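Local coordinates for CRISPR-associated protein Cse2 (PDB 2ZCA) that belongs to the CasB/Cse2 family of type I-E CRISPR systems and probably takes part in adaptive immunity against invading genetic elements, at residues 84-89 and 116-121. Sequence-based numbering, arbitrary orientation.
Sequences RALWEK and RQAVAL
Leu86 and Lys89, one helical turn apart on helix 82-90, meet Ala118 and Leu121 near the C-terminal end of helix 111-121, forming a helix-helix crossing in the all-helical Cse2 fold. The short axes approach to 10.0 Å at 57°, and the two segments together bury 198 Å², which marks a modest contact of four residues.

Its buried part joins apolar side chains in loose van der Waals contact. Leu86 carries its CG beside the backbone N and opposite the carbonyl carbon (chi1 -78°), which brings the isobutyl end closer to the other helix than its CB direction suggests. CD1 faces Ala118 CB at 4.3 Å, while CD2 lies between the carbonyl oxygen of Ala118 (4.1 Å) and Leu121 CD2 (4.4 Å). Helices 96-104, through Phe100 and Leu103, and 144-155, through Tyr153, cover this side.

Toward solvent the contact rests on the partly exposed pair Lys89 and Leu121, whose side chains cross at about a right angle; by distance this is the closer-packed part, so burial and tightness do not coincide. The lysine chain bends once, at chi2 (68°), and its methylenes run over the carbonyl oxygen of Leu121, closing in from CG (3.9 Å) through CD (3.5 Å). Its ammonium group makes a salt bridge with Glu123, just past the helix, so mainly the aliphatic stem serves the interface. Lys89 CE, 4.0 Å from Leu121 CD1, comes nearest Leu121 O at 3.2 Å, with NZ farther off at 3.7 Å.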
ATOM      1  N   ARG A  84      -9.251  -1.325   8.883  1.00 10.24           N
ATOM      2  CA  ARG A  84     -10.219  -0.508   9.603  1.00 12.79           C
ATOM      3  C   ARG A  84     -11.024   0.337   8.615  1.00 11.87           C
ATOM      4  O   ARG A  84     -12.236   0.489   8.757  1.00 11.72           O
ATOM      5  CB  ARG A  84      -9.504   0.379  10.628  1.00 14.82           C
ATOM      6  CG  ARG A  84      -8.974  -0.419  11.821  1.00 20.41           C
ATOM      7  CD  ARG A  84      -7.961   0.345  12.668  1.00 24.70           C
ATOM      8  NE  ARG A  84      -7.496  -0.472  13.789  1.00 26.94           N
ATOM      9  CZ  ARG A  84      -6.457  -0.173  14.566  1.00 29.99           C
ATOM     10  NH1 ARG A  84      -5.756   0.934  14.350  1.00 31.22           N
ATOM     11  NH2 ARG A  84      -6.116  -0.985  15.559  1.00 30.51           N
ATOM     12  N   ALA A  85     -10.350   0.871   7.601  1.00 10.47           N
ATOM     13  CA  ALA A  85     -11.022   1.683   6.594  1.00 11.23           C
ATOM     14  C   ALA A  85     -12.039   0.848   5.821  1.00 11.74           C
ATOM     15  O   ALA A  85     -13.090   1.355   5.418  1.00 10.62           O
ATOM     16  CB  ALA A  85     -10.000   2.286   5.633  1.00 11.71           C
ATOM     17  N   LEU A  86     -11.724  -0.427   5.602  1.00  9.91           N
ATOM     18  CA  LEU A  86     -12.635  -1.312   4.888  1.00  9.88           C
ATOM     19  C   LEU A  86     -13.862  -1.609   5.742  1.00 10.69           C
ATOM     20  O   LEU A  86     -14.978  -1.682   5.229  1.00 10.55           O
ATOM     21  CB  LEU A  86     -11.931  -2.616   4.492  1.00  9.84           C
ATOM     22  CG  LEU A  86     -11.010  -2.504   3.266  1.00 10.89           C
ATOM     23  CD1 LEU A  86     -10.134  -3.747   3.132  1.00  9.87           C
ATOM     24  CD2 LEU A  86     -11.863  -2.309   2.013  1.00  9.88           C
ATOM     25  N   TRP A  87     -13.661  -1.782   7.045  1.00 10.23           N
ATOM     26  CA  TRP A  87     -14.792  -2.045   7.929  1.00 11.17           C
ATOM     27  C   TRP A  87     -15.763  -0.867   7.870  1.00 11.84           C
ATOM     28  O   TRP A  87     -16.978  -1.051   7.791  1.00 12.38           O
ATOM     29  CB  TRP A  87     -14.333  -2.235   9.378  1.00 13.13           C
ATOM     30  CG  TRP A  87     -15.484  -2.467  10.307  1.00 15.28           C
ATOM     31  CD1 TRP A  87     -16.124  -3.649  10.543  1.00 17.31           C
ATOM     32  CD2 TRP A  87     -16.190  -1.473  11.058  1.00 18.46           C
ATOM     33  NE1 TRP A  87     -17.187  -3.453  11.389  1.00 19.91           N
ATOM     34  CE2 TRP A  87     -17.252  -2.126  11.721  1.00 18.86           C
ATOM     35  CE3 TRP A  87     -16.031  -0.092  11.232  1.00 18.03           C
ATOM     36  CZ2 TRP A  87     -18.154  -1.444  12.546  1.00 20.54           C
ATOM     37  CZ3 TRP A  87     -16.928   0.587  12.052  1.00 20.50           C
ATOM     38  CH2 TRP A  87     -17.976  -0.093  12.698  1.00 18.73           C
ATOM     39  N   GLU A  88     -15.223   0.347   7.907  1.00 13.68           N
ATOM     40  CA  GLU A  88     -16.053   1.542   7.867  1.00 14.65           C
ATOM     41  C   GLU A  88     -16.836   1.602   6.567  1.00 16.56           C
ATOM     42  O   GLU A  88     -18.009   1.971   6.555  1.00 15.47           O
ATOM     43  CB  GLU A  88     -15.180   2.793   8.040  1.00 17.96           C
ATOM     44  CG  GLU A  88     -14.491   2.835   9.395  1.00 22.33           C
ATOM     45  CD  GLU A  88     -13.634   4.065   9.607  1.00 25.31           C
ATOM     46  OE1 GLU A  88     -13.102   4.220  10.728  1.00 27.84           O
ATOM     47  OE2 GLU A  88     -13.490   4.875   8.667  1.00 27.52           O
ATOM     48  N   LYS A  89     -16.186   1.216   5.476  1.00 16.55           N
ATOM     49  CA  LYS A  89     -16.821   1.213   4.166  1.00 17.38           C
ATOM     50  C   LYS A  89     -17.906   0.137   4.101  1.00 18.15           C
ATOM     51  O   LYS A  89     -18.936   0.321   3.456  1.00 18.94           O
ATOM     52  CB  LYS A  89     -15.770   0.948   3.081  1.00 18.54           C
ATOM     53  CG  LYS A  89     -16.316   0.895   1.660  1.00 21.14           C
ATOM     54  CD  LYS A  89     -16.799   2.255   1.190  1.00 21.50           C
ATOM     55  CE  LYS A  89     -17.243   2.204  -0.264  1.00 22.16           C
ATOM     56  NZ  LYS A  89     -17.736   3.525  -0.742  1.00 24.82           N
ATOM     57  N   ARG A 116      -4.974  -2.690  -4.760  1.00 10.72           N
ATOM     58  CA  ARG A 116      -5.301  -1.452  -5.461  1.00 11.67           C
ATOM     59  C   ARG A 116      -6.812  -1.244  -5.395  1.00 11.77           C
ATOM     60  O   ARG A 116      -7.297  -0.144  -5.127  1.00 13.00           O
ATOM     61  CB  ARG A 116      -4.865  -1.524  -6.928  1.00 13.55           C
ATOM     62  CG  ARG A 116      -5.267  -0.299  -7.737  1.00 19.08           C
ATOM     63  CD  ARG A 116      -6.195  -0.673  -8.878  1.00 25.09           C
ATOM     64  NE  ARG A 116      -5.550  -1.578  -9.826  1.00 28.94           N
ATOM     65  CZ  ARG A 116      -6.158  -2.110 -10.882  1.00 32.42           C
ATOM     66  NH1 ARG A 116      -5.493  -2.924 -11.693  1.00 32.06           N
ATOM     67  NH2 ARG A 116      -7.432  -1.828 -11.126  1.00 32.96           N
ATOM     68  N   GLN A 117      -7.556  -2.316  -5.632  1.00 10.31           N
ATOM     69  CA  GLN A 117      -9.010  -2.241  -5.598  1.00 11.08           C
ATOM     70  C   GLN A 117      -9.534  -1.855  -4.212  1.00 10.84           C
ATOM     71  O   GLN A 117     -10.470  -1.059  -4.092  1.00 11.57           O
ATOM     72  CB  GLN A 117      -9.604  -3.581  -6.036  1.00 14.16           C
ATOM     73  CG  GLN A 117     -11.121  -3.632  -6.005  1.00 21.46           C
ATOM     74  CD  GLN A 117     -11.662  -4.973  -6.458  1.00 26.27           C
ATOM     75  OE1 GLN A 117     -11.695  -5.273  -7.654  1.00 29.66           O
ATOM     76  NE2 GLN A 117     -12.075  -5.797  -5.500  1.00 28.40           N
ATOM     77  N   ALA A 118      -8.929  -2.411  -3.167  1.00  9.79           N
ATOM     78  CA  ALA A 118      -9.357  -2.126  -1.796  1.00 10.10           C
ATOM     79  C   ALA A 118      -9.088  -0.678  -1.387  1.00 10.16           C
ATOM     80  O   ALA A 118      -9.914  -0.046  -0.732  1.00 10.07           O
ATOM     81  CB  ALA A 118      -8.666  -3.070  -0.834  1.00 10.06           C
ATOM     82  N   VAL A 119      -7.921  -0.161  -1.755  1.00 10.51           N
ATOM     83  CA  VAL A 119      -7.581   1.218  -1.428  1.00 10.15           C
ATOM     84  C   VAL A 119      -8.503   2.162  -2.200  1.00 11.51           C
ATOM     85  O   VAL A 119      -8.956   3.173  -1.666  1.00 11.51           O
ATOM     86  CB  VAL A 119      -6.094   1.519  -1.770  1.00  9.00           C
ATOM     87  CG1 VAL A 119      -5.789   2.995  -1.576  1.00 10.18           C
ATOM     88  CG2 VAL A 119      -5.189   0.692  -0.874  1.00  8.13           C
ATOM     89  N   ALA A 120      -8.797   1.822  -3.452  1.00 10.74           N
ATOM     90  CA  ALA A 120      -9.669   2.658  -4.273  1.00 12.13           C
ATOM     91  C   ALA A 120     -11.107   2.623  -3.760  1.00 12.34           C
ATOM     92  O   ALA A 120     -11.889   3.546  -3.990  1.00 13.53           O
ATOM     93  CB  ALA A 120      -9.625   2.187  -5.726  1.00 12.43           C
ATOM     94  N   LEU A 121     -11.445   1.551  -3.055  1.00 11.74           N
ATOM     95  CA  LEU A 121     -12.789   1.367  -2.527  1.00 12.52           C
ATOM     96  C   LEU A 121     -13.070   2.171  -1.257  1.00 12.75           C
ATOM     97  O   LEU A 121     -14.170   2.699  -1.085  1.00 13.76           O
ATOM     98  CB  LEU A 121     -13.022  -0.120  -2.248  1.00 13.82           C
ATOM     99  CG  LEU A 121     -14.415  -0.568  -1.804  1.00 17.18           C
ATOM    100  CD1 LEU A 121     -15.442  -0.217  -2.872  1.00 19.47           C
ATOM    101  CD2 LEU A 121     -14.394  -2.070  -1.561  1.00 18.67           C
TER